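Local coordinates for protein Ral guanine nucleotide dissociation stimulator-like 2 (Mus musculus, PDB 4JGW) that probably acts as a guanine nucleotide exchange factor and may be an effector of Ras or Rap, represented here by its REM and CDC25-homology domains and an SH3-docking site, at residues A12-W17 / T29-R34; A24-T29 / S47-R52; A193-V198 / V260-L265; N254-A259 / Y311-A316. All blocks are in the same frame, centred on the assembly; numbering follows the deposited sequence.

Interaction 1. Residues A12-W17 / T29-R34; sequences ASVSVW and TSRQYR
A12–W17 and T29–R34 pair as antiparallel strands at the protein surface, toward the open end of the β hairpin of strands 11-21 and 24-33. S13 faces Q32 and S15 faces S30 as hydrogen-bonded pairs; in the latter, S15 N reaches S30 O and S30 N reaches S15 O, each at 2.8 Å. V14–R31 stands between them and V16–T29 follows S15–S30; both are non-hydrogen-bonded pairs, with side chains alongside one another on one face. V14 CG2 rests on the aliphatic stem of R31, 3.8 Å from its CG, and V16 CG2 meets T29 CG2 at 3.9 Å. In both valines CG1 is anti to the backbone N (chi1 170° and -178°), and CG2, anti to the carbonyl carbon, lies toward the partner strand. On the other face the S13 and Q32 CB atoms approach within 4.2 Å, while the Q32 amide bonds through NE2 to Y33 O and to P43 O. At the far end, A12 CB lies over one face of the R34 guanidinium. There Q32 O is gripped twice in its carbonyl plane, by A12 N at 2.8 Å and by S13 N at the longer 3.3 Å, the signature of a classic β bulge.

Interaction 2. Residues A24-T29 / S47-R52; sequences ATFTVT and SSRRLR
Strands 24-33 and 46-54 are antiparallel neighbours in the N-terminal sheet, and A24–T29 meets S47–R52 where that sheet packs against helices 56-63 and 416-436. Paired backbone bonds link T27 with R50 and T29 with S48, and R52 N adds another to T25 O at 2.8 Å. On one face F26 sits between R49 and L51. The R49 chain is fully extended, CG anti to the backbone N (chi1 -177°), which carries its guanidinium over the F26 ring in a cation-pi contact, with CZ 5.0 Å from the ring centroid. The two planes are nearly perpendicular (89°), so the guanidinium presents its edge; its NH2 bridges to E19 and E21. L51 packs its CB 3.7 Å from F26 CE2. V28 CG2 touches R49 CG at 3.8 Å. On the opposite face T27 OG1 lies over the centre of the R52 guanidinium, 3.2 Å from CZ, without hydrogen-bonding to it; its bond goes to D18. Farther along, beside T29 and S48, a water joins T27 O (2.6 Å), T29 OG1 and S48 OG. The ring face and the E19 and E21 carboxylates would both favour the R49 cation, and its salt bridges span strand 24-33 to join strand 46-54 to strand 11-21.

Interaction 3. Residues A193-V198 / V260-L265; sequences ADPTDV and VVSSVL
S263 and P195 bury the most surface where a short 3-10 turn, 195-198, in the segment leading to helix 203-219, packs on the last turn of helix 244-264 of the Ras-GEF catalytic region. The proline lies against the helix backbone, its CB 3.6 Å from S263 CA, and their CA atoms are only 4.5 Å apart. From the same ring, CB and CG also border S262 OG, the nearer being CB at 3.8 Å; this hydroxyl bonds to A267 O. No hydrogen bond crosses the contact, which rests on van der Waals packing. S263 turns its CB onto the P195 carbonyl, while its OG, lodged between the backbone N and the carbonyl carbon (chi1 78°), is hydrogen-bonded to W294 NE1 of helix 284-303. T196 and V198 add smaller contacts, T196 through CG2 lying 3.7 Å from S263 O. The turn carrying the proline is held by an Asx turn: D194 OD1 receives both T196 N (2.9 Å) and T196 OG1 (2.7 Å) from one face of the carboxylate plane, and forms a salt bridge with R280. D194 O meanwhile accepts from W450 NE1. At the centre of the contact, P195 O comes within 3.1 Å of S263 CB.

Interaction 4. Residues N254-A259 / Y311-A316; sequences NKVAGA and YAVVSA
V256 and A257 of helix 244-264 pack on A312, V313 and A316 of helix 307-318, a close helix-helix contact within the mainly helical catalytic domain of the Ras-GEF (CDC25-homology) type. The short segments run in the same general direction, crossing at -42° with their axes 8.0 Å apart. Such proximity rests on small residues: A257, A312 and A316 let the backbones meet, with the CA atoms of A257 and A312 separated by 4.7 Å. In the tight part, A257 CB lies 3.4 Å from A312 O and 4.1 Å from A316 CB, tucked between successive turns of the partner helix. Beside this, V256 lays CG1 on A312 CB at 3.8 Å and on V313 CG2 a little farther off. CG1 gets there by standing anti to the backbone N (chi1 175°). V313 continues from this patch to W294 and A298 of helix 284-303, so this flank is buried by a third helix. On the looser flank N254 is solvent-exposed and its CB points away from the partner helix, and S315 turns to its own helix, its OG donating to Y311 O, which also accepts from S315 N. The Y311 ring meets those of F347 and Y390 at oblique angles. Backbone meets side chain in the reverse sense as well, A257 O standing 3.3 Å from A316 CB.

Interactions 1 and 2 belong to one sheet: strand 24-33 pairs with 11-21 in the first and 46-54 in the second, T29 serves both, and W17 O lies 2.9 Å from V28 N. Interaction 1 is wholly at the surface and is held mainly by backbone bonds, whereas interaction 2, partly buried, adds an arginine over an aromatic ring and a bridging water. Interactions 3 and 4 are buried and have no hydrogen bonds across them. They use consecutive parts of helix 244-264 and touch where V260 meets A316 and V313. The two groups lie on opposite sides of the chain's centre, with the centres of interactions 2 and 4 about 46 Å apart.

Interaction 1. Residues A12-W17 / T29-R34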
# COMPACT_ATOMS: atom_id res chain seq x y z
N ALA A 12 -4.23 -21.41 -31.62
CA ALA A 12 -5.14 -21.93 -32.64
C ALA A 12 -6.58 -22.04 -32.13
O ALA A 12 -7.52 -21.91 -32.91
CB ALA A 12 -4.66 -23.29 -33.14
N SER A 13 -6.73 -22.26 -30.82
CA SER A 13 -8.05 -22.45 -30.20
C SER A 13 -8.04 -22.11 -28.71
O SER A 13 -7.06 -22.37 -28.01
CB SER A 13 -8.52 -23.89 -30.41
OG SER A 13 -9.82 -24.10 -29.87
N VAL A 14 -9.14 -21.53 -28.23
CA VAL A 14 -9.35 -21.25 -26.80
C VAL A 14 -10.77 -21.63 -26.40
O VAL A 14 -11.75 -21.13 -26.97
CB VAL A 14 -9.08 -19.75 -26.45
CG1 VAL A 14 -9.54 -19.43 -25.03
CG2 VAL A 14 -7.61 -19.41 -26.60
N SER A 15 -10.89 -22.53 -25.42
CA SER A 15 -12.18 -22.95 -24.90
C SER A 15 -12.36 -22.55 -23.43
O SER A 15 -11.47 -22.79 -22.61
CB SER A 15 -12.36 -24.46 -25.06
OG SER A 15 -12.37 -24.83 -26.43
N VAL A 16 -13.51 -21.95 -23.13
CA VAL A 16 -13.81 -21.47 -21.77
C VAL A 16 -15.18 -21.97 -21.31
O VAL A 16 -16.18 -21.75 -22.00
CB VAL A 16 -13.75 -19.92 -21.68
CG1 VAL A 16 -14.01 -19.44 -20.26
CG2 VAL A 16 -12.42 -19.39 -22.19
N TRP A 17 -15.21 -22.63 -20.16
CA TRP A 17 -16.47 -23.09 -19.56
C TRP A 17 -16.44 -23.04 -18.03
O TRP A 17 -15.37 -22.95 -17.42
CB TRP A 17 -16.85 -24.49 -20.06
CG TRP A 17 -15.97 -25.60 -19.54
CD1 TRP A 17 -16.18 -26.35 -18.42
CD2 TRP A 17 -14.76 -26.09 -20.14
NE1 TRP A 17 -15.18 -27.28 -18.28
CE2 TRP A 17 -14.29 -27.14 -19.32
CE3 TRP A 17 -14.03 -25.75 -21.28
CZ2 TRP A 17 -13.12 -27.85 -19.60
CZ3 TRP A 17 -12.86 -26.45 -21.56
CH2 TRP A 17 -12.42 -27.49 -20.72
N THR A 29 -10.22 -22.83 -18.40
CA THR A 29 -9.79 -22.28 -19.68
C THR A 29 -8.78 -23.24 -20.30
O THR A 29 -7.85 -23.68 -19.63
CB THR A 29 -9.16 -20.88 -19.50
OG1 THR A 29 -10.05 -20.05 -18.75
CG2 THR A 29 -8.89 -20.23 -20.85
N SER A 30 -8.98 -23.56 -21.57
CA SER A 30 -8.06 -24.43 -22.29
C SER A 30 -7.61 -23.77 -23.59
O SER A 30 -8.41 -23.53 -24.49
CB SER A 30 -8.72 -25.79 -22.58
OG SER A 30 -7.75 -26.76 -22.94
N ARG A 31 -6.31 -23.47 -23.66
CA ARG A 31 -5.74 -22.76 -24.80
C ARG A 31 -4.80 -23.68 -25.58
O ARG A 31 -3.79 -24.14 -25.06
CB ARG A 31 -5.00 -21.50 -24.34
CG ARG A 31 -5.80 -20.59 -23.42
CD ARG A 31 -4.90 -19.58 -22.70
NE ARG A 31 -5.42 -19.23 -21.38
CZ ARG A 31 -5.20 -19.94 -20.27
NH1 ARG A 31 -4.47 -21.05 -20.31
NH2 ARG A 31 -5.71 -19.53 -19.11
N GLN A 32 -5.16 -23.94 -26.84
CA GLN A 32 -4.33 -24.74 -27.73
C GLN A 32 -3.44 -23.84 -28.57
O GLN A 32 -3.93 -23.01 -29.34
CB GLN A 32 -5.19 -25.64 -28.63
CG GLN A 32 -4.41 -26.56 -29.56
CD GLN A 32 -3.65 -27.65 -28.82
OE1 GLN A 32 -4.25 -28.52 -28.18
NE2 GLN A 32 -2.32 -27.62 -28.91
N TYR A 33 -2.13 -24.00 -28.41
CA TYR A 33 -1.16 -23.24 -29.19
C TYR A 33 -0.61 -24.07 -30.34
O TYR A 33 -0.59 -25.31 -30.28
CB TYR A 33 -0.01 -22.77 -28.29
CG TYR A 33 -0.38 -21.64 -27.35
CD1 TYR A 33 -0.88 -21.90 -26.08
CD2 TYR A 33 -0.23 -20.31 -27.74
CE1 TYR A 33 -1.22 -20.86 -25.21
CE2 TYR A 33 -0.57 -19.26 -26.89
CZ TYR A 33 -1.06 -19.55 -25.62
OH TYR A 33 -1.39 -18.52 -24.77
N ARG A 34 -0.19 -23.39 -31.40
CA ARG A 34 0.49 -24.04 -32.52
C ARG A 34 1.89 -24.44 -32.08
O ARG A 34 2.53 -23.73 -31.31
CB ARG A 34 0.56 -23.10 -33.72
CG ARG A 34 -0.78 -22.87 -34.42
CD ARG A 34 -0.61 -21.99 -35.65
NE ARG A 34 -1.87 -21.79 -36.37
CZ ARG A 34 -2.66 -20.73 -36.23
NH1 ARG A 34 -2.34 -19.75 -35.39
NH2 ARG A 34 -3.79 -20.65 -36.93

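Interaction 2. Residues A24-T29 / S47-R52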
# COMPACT_ATOMS: atom_id res chain seq x y z
N ALA A 24 -18.50 -24.11 -4.42
CA ALA A 24 -17.63 -23.22 -5.20
C ALA A 24 -17.91 -23.28 -6.70
O ALA A 24 -18.41 -24.29 -7.21
CB ALA A 24 -16.16 -23.55 -4.92
N THR A 25 -17.59 -22.20 -7.39
CA THR A 25 -17.71 -22.11 -8.84
C THR A 25 -16.34 -21.86 -9.47
O THR A 25 -15.62 -20.94 -9.06
CB THR A 25 -18.72 -21.02 -9.27
OG1 THR A 25 -20.01 -21.31 -8.72
CG2 THR A 25 -18.83 -20.93 -10.79
N PHE A 26 -15.98 -22.68 -10.45
CA PHE A 26 -14.69 -22.59 -11.12
C PHE A 26 -14.86 -22.24 -12.59
O PHE A 26 -15.90 -22.53 -13.19
CB PHE A 26 -13.93 -23.92 -11.00
CG PHE A 26 -13.55 -24.28 -9.59
CD1 PHE A 26 -14.44 -24.98 -8.77
CD2 PHE A 26 -12.31 -23.94 -9.08
CE1 PHE A 26 -14.09 -25.32 -7.47
CE2 PHE A 26 -11.95 -24.27 -7.78
CZ PHE A 26 -12.84 -24.96 -6.97
N THR A 27 -13.84 -21.61 -13.17
CA THR A 27 -13.78 -21.39 -14.61
C THR A 27 -12.56 -22.11 -15.18
O THR A 27 -11.42 -21.84 -14.80
CB THR A 27 -13.72 -19.88 -14.96
OG1 THR A 27 -14.90 -19.23 -14.47
CG2 THR A 27 -13.65 -19.68 -16.47
N VAL A 28 -12.83 -23.05 -16.08
CA VAL A 28 -11.76 -23.76 -16.78
C VAL A 28 -11.50 -23.08 -18.12
O VAL A 28 -12.43 -22.77 -18.87
CB VAL A 28 -12.09 -25.26 -16.99
CG1 VAL A 28 -10.88 -26.00 -17.55
CG2 VAL A 28 -12.54 -25.90 -15.69
N THR A 29 -10.22 -22.83 -18.40
CA THR A 29 -9.79 -22.28 -19.68
C THR A 29 -8.78 -23.24 -20.30
O THR A 29 -7.85 -23.68 -19.63
CB THR A 29 -9.16 -20.88 -19.50
OG1 THR A 29 -10.05 -20.05 -18.75
CG2 THR A 29 -8.89 -20.23 -20.85
N SER A 47 -3.78 -25.05 -19.70
CA SER A 47 -5.05 -24.86 -19.01
C SER A 47 -4.93 -24.14 -17.68
O SER A 47 -3.84 -24.06 -17.09
CB SER A 47 -5.78 -26.20 -18.83
OG SER A 47 -5.12 -27.03 -17.91
N SER A 48 -6.05 -23.59 -17.22
CA SER A 48 -6.18 -23.05 -15.87
C SER A 48 -7.58 -23.33 -15.36
O SER A 48 -8.55 -23.23 -16.11
CB SER A 48 -5.91 -21.54 -15.85
OG SER A 48 -6.88 -20.83 -16.60
N ARG A 49 -7.67 -23.71 -14.09
CA ARG A 49 -8.95 -23.88 -13.42
C ARG A 49 -8.98 -22.98 -12.19
O ARG A 49 -8.41 -23.31 -11.14
CB ARG A 49 -9.20 -25.36 -13.05
CG ARG A 49 -10.55 -25.62 -12.41
CD ARG A 49 -10.77 -27.10 -12.10
NE ARG A 49 -12.08 -27.30 -11.48
CZ ARG A 49 -12.71 -28.47 -11.38
NH1 ARG A 49 -12.17 -29.59 -11.86
NH2 ARG A 49 -13.90 -28.52 -10.80
N ARG A 50 -9.63 -21.83 -12.33
CA ARG A 50 -9.56 -20.78 -11.31
C ARG A 50 -10.88 -20.61 -10.56
O ARG A 50 -11.94 -20.49 -11.18
CB ARG A 50 -9.13 -19.45 -11.92
CG ARG A 50 -7.82 -19.52 -12.69
CD ARG A 50 -7.27 -18.13 -12.95
NE ARG A 50 -6.06 -18.18 -13.77
CZ ARG A 50 -6.03 -18.00 -15.09
NH1 ARG A 50 -7.16 -17.76 -15.76
NH2 ARG A 50 -4.88 -18.06 -15.74
N LEU A 51 -10.79 -20.59 -9.23
CA LEU A 51 -11.96 -20.36 -8.38
C LEU A 51 -12.49 -18.94 -8.58
O LEU A 51 -11.74 -17.97 -8.50
CB LEU A 51 -11.64 -20.64 -6.90
CG LEU A 51 -12.82 -20.70 -5.91
CD1 LEU A 51 -12.51 -21.61 -4.73
CD2 LEU A 51 -13.24 -19.31 -5.43
N ARG A 52 -13.79 -18.84 -8.83
CA ARG A 52 -14.46 -17.56 -9.07
C ARG A 52 -15.22 -17.09 -7.83
O ARG A 52 -15.18 -15.91 -7.49
CB ARG A 52 -15.42 -17.68 -10.25
CG ARG A 52 -14.75 -17.68 -11.61
CD ARG A 52 -14.52 -16.26 -12.11
NE ARG A 52 -14.45 -16.20 -13.57
CZ ARG A 52 -15.52 -16.13 -14.36
NH1 ARG A 52 -16.74 -16.13 -13.85
NH2 ARG A 52 -15.35 -16.08 -15.68
O HOH W 1 -9.53 -20.45 -16.03

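Interaction 3. Residues A193-V198 / V260-L265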
# COMPACT_ATOMS: atom_id res chain seq x y z
N ALA A 193 10.48 24.98 16.27
CA ALA A 193 11.33 25.36 15.15
C ALA A 193 10.69 26.46 14.30
O ALA A 193 9.48 26.49 14.12
CB ALA A 193 11.64 24.14 14.28
N ASP A 194 11.54 27.37 13.81
CA ASP A 194 11.11 28.41 12.89
C ASP A 194 10.79 27.76 11.55
O ASP A 194 11.67 27.18 10.91
CB ASP A 194 12.23 29.46 12.74
CG ASP A 194 11.81 30.67 11.90
OD1 ASP A 194 10.81 30.60 11.15
OD2 ASP A 194 12.51 31.70 11.97
N PRO A 195 9.51 27.83 11.12
CA PRO A 195 9.12 27.22 9.85
C PRO A 195 9.82 27.84 8.64
O PRO A 195 10.07 27.14 7.65
CB PRO A 195 7.60 27.47 9.79
CG PRO A 195 7.36 28.61 10.72
CD PRO A 195 8.37 28.46 11.81
N THR A 196 10.16 29.12 8.73
CA THR A 196 10.85 29.84 7.65
C THR A 196 12.33 29.42 7.50
O THR A 196 13.00 29.86 6.56
CB THR A 196 10.74 31.38 7.79
OG1 THR A 196 11.56 31.84 8.87
CG2 THR A 196 9.30 31.82 8.03
N ASP A 197 12.82 28.58 8.40
CA ASP A 197 14.19 28.07 8.34
C ASP A 197 14.41 27.04 7.23
O ASP A 197 15.52 26.53 7.07
CB ASP A 197 14.62 27.48 9.69
CG ASP A 197 15.21 28.53 10.63
OD1 ASP A 197 15.46 29.68 10.20
OD2 ASP A 197 15.42 28.20 11.82
N VAL A 198 13.36 26.73 6.48
CA VAL A 198 13.47 25.91 5.27
C VAL A 198 14.51 26.52 4.32
O VAL A 198 15.17 25.80 3.56
CB VAL A 198 12.09 25.72 4.57
CG1 VAL A 198 11.52 27.05 4.08
CG2 VAL A 198 12.18 24.72 3.42
N VAL A 260 4.70 23.36 4.67
CA VAL A 260 4.72 24.29 3.53
C VAL A 260 3.78 25.47 3.79
O VAL A 260 4.19 26.63 3.67
CB VAL A 260 4.34 23.59 2.20
CG1 VAL A 260 4.37 24.59 1.04
CG2 VAL A 260 5.27 22.43 1.90
N VAL A 261 2.53 25.17 4.15
CA VAL A 261 1.53 26.18 4.48
C VAL A 261 2.04 27.09 5.61
O VAL A 261 2.00 28.32 5.49
CB VAL A 261 0.17 25.54 4.88
CG1 VAL A 261 -0.80 26.58 5.41
CG2 VAL A 261 -0.44 24.80 3.69
N SER A 262 2.55 26.47 6.67
CA SER A 262 3.04 27.17 7.86
C SER A 262 4.20 28.13 7.56
O SER A 262 4.18 29.28 8.01
CB SER A 262 3.44 26.15 8.93
OG SER A 262 3.91 26.78 10.10
N SER A 263 5.19 27.66 6.80
CA SER A 263 6.39 28.45 6.52
C SER A 263 6.12 29.61 5.56
O SER A 263 6.64 30.71 5.75
CB SER A 263 7.52 27.57 6.00
OG SER A 263 7.34 27.24 4.63
N VAL A 264 5.31 29.34 4.53
CA VAL A 264 4.90 30.38 3.57
C VAL A 264 4.14 31.49 4.29
O VAL A 264 4.34 32.67 4.00
CB VAL A 264 4.08 29.78 2.40
CG1 VAL A 264 3.35 30.87 1.62
CG2 VAL A 264 4.98 28.98 1.47
N LEU A 265 3.29 31.12 5.24
CA LEU A 265 2.55 32.09 6.05
C LEU A 265 3.41 32.66 7.18
O LEU A 265 3.00 33.61 7.86
CB LEU A 265 1.26 31.48 6.59
CG LEU A 265 0.16 31.15 5.58
CD1 LEU A 265 -0.96 30.36 6.24
CD2 LEU A 265 -0.40 32.40 4.90

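Interaction 4. Residues N254-A259 / Y311-A316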
# COMPACT_ATOMS: atom_id res chain seq x y z
N ASN A 254 0.65 14.77 5.62
CA ASN A 254 -0.01 15.97 6.15
C ASN A 254 0.94 16.92 6.88
O ASN A 254 0.74 18.13 6.85
CB ASN A 254 -1.18 15.59 7.06
CG ASN A 254 -2.36 14.97 6.30
OD1 ASN A 254 -2.53 15.19 5.10
ND2 ASN A 254 -3.18 14.22 7.02
N LYS A 255 1.96 16.36 7.53
CA LYS A 255 2.99 17.15 8.21
C LYS A 255 3.82 17.96 7.21
O LYS A 255 4.16 19.12 7.47
CB LYS A 255 3.92 16.26 9.05
CG LYS A 255 3.33 15.82 10.38
CD LYS A 255 4.37 15.08 11.22
CE LYS A 255 3.71 14.34 12.38
NZ LYS A 255 4.70 13.57 13.19
N VAL A 256 4.15 17.34 6.08
CA VAL A 256 4.92 18.00 5.02
C VAL A 256 4.10 19.12 4.40
O VAL A 256 4.58 20.25 4.25
CB VAL A 256 5.40 16.98 3.94
CG1 VAL A 256 6.09 17.70 2.79
CG2 VAL A 256 6.33 15.95 4.56
N ALA A 257 2.85 18.82 4.05
CA ALA A 257 1.91 19.81 3.51
C ALA A 257 1.66 20.93 4.50
O ALA A 257 1.55 22.10 4.12
CB ALA A 257 0.59 19.14 3.12
N GLY A 258 1.57 20.57 5.78
CA GLY A 258 1.41 21.54 6.86
C GLY A 258 2.62 22.45 7.00
O GLY A 258 2.47 23.66 7.20
N ALA A 259 3.81 21.87 6.89
CA ALA A 259 5.06 22.62 6.96
C ALA A 259 5.15 23.70 5.88
O ALA A 259 5.61 24.81 6.14
CB ALA A 259 6.26 21.69 6.88
N TYR A 311 3.43 15.74 -4.17
CA TYR A 311 2.01 16.05 -4.02
C TYR A 311 1.72 16.80 -2.72
O TYR A 311 0.85 17.67 -2.70
CB TYR A 311 1.14 14.80 -4.11
CG TYR A 311 -0.34 15.12 -4.21
CD1 TYR A 311 -0.86 15.71 -5.36
CD2 TYR A 311 -1.20 14.85 -3.16
CE1 TYR A 311 -2.22 16.01 -5.46
CE2 TYR A 311 -2.56 15.15 -3.24
CZ TYR A 311 -3.06 15.73 -4.39
OH TYR A 311 -4.40 16.02 -4.48
N ALA A 312 2.45 16.47 -1.66
CA ALA A 312 2.29 17.15 -0.38
C ALA A 312 2.57 18.64 -0.52
O ALA A 312 1.80 19.47 -0.04
CB ALA A 312 3.20 16.52 0.67
N VAL A 313 3.67 18.97 -1.19
CA VAL A 313 4.08 20.36 -1.38
C VAL A 313 3.18 21.08 -2.39
O VAL A 313 2.73 22.19 -2.12
CB VAL A 313 5.58 20.46 -1.79
CG1 VAL A 313 5.96 21.90 -2.08
CG2 VAL A 313 6.47 19.89 -0.70
N VAL A 314 2.92 20.44 -3.52
CA VAL A 314 2.11 21.05 -4.58
C VAL A 314 0.66 21.31 -4.15
O VAL A 314 0.10 22.35 -4.48
CB VAL A 314 2.20 20.25 -5.92
CG1 VAL A 314 1.22 19.08 -5.94
CG2 VAL A 314 1.95 21.16 -7.11
N SER A 315 0.07 20.38 -3.39
CA SER A 315 -1.30 20.54 -2.90
C SER A 315 -1.38 21.62 -1.83
O SER A 315 -2.37 22.35 -1.74
CB SER A 315 -1.87 19.22 -2.38
OG SER A 315 -1.19 18.77 -1.23
N ALA A 316 -0.32 21.72 -1.03
CA ALA A 316 -0.19 22.78 -0.03
C ALA A 316 -0.10 24.16 -0.69
O ALA A 316 -0.68 25.13 -0.20
CB ALA A 316 1.01 22.53 0.85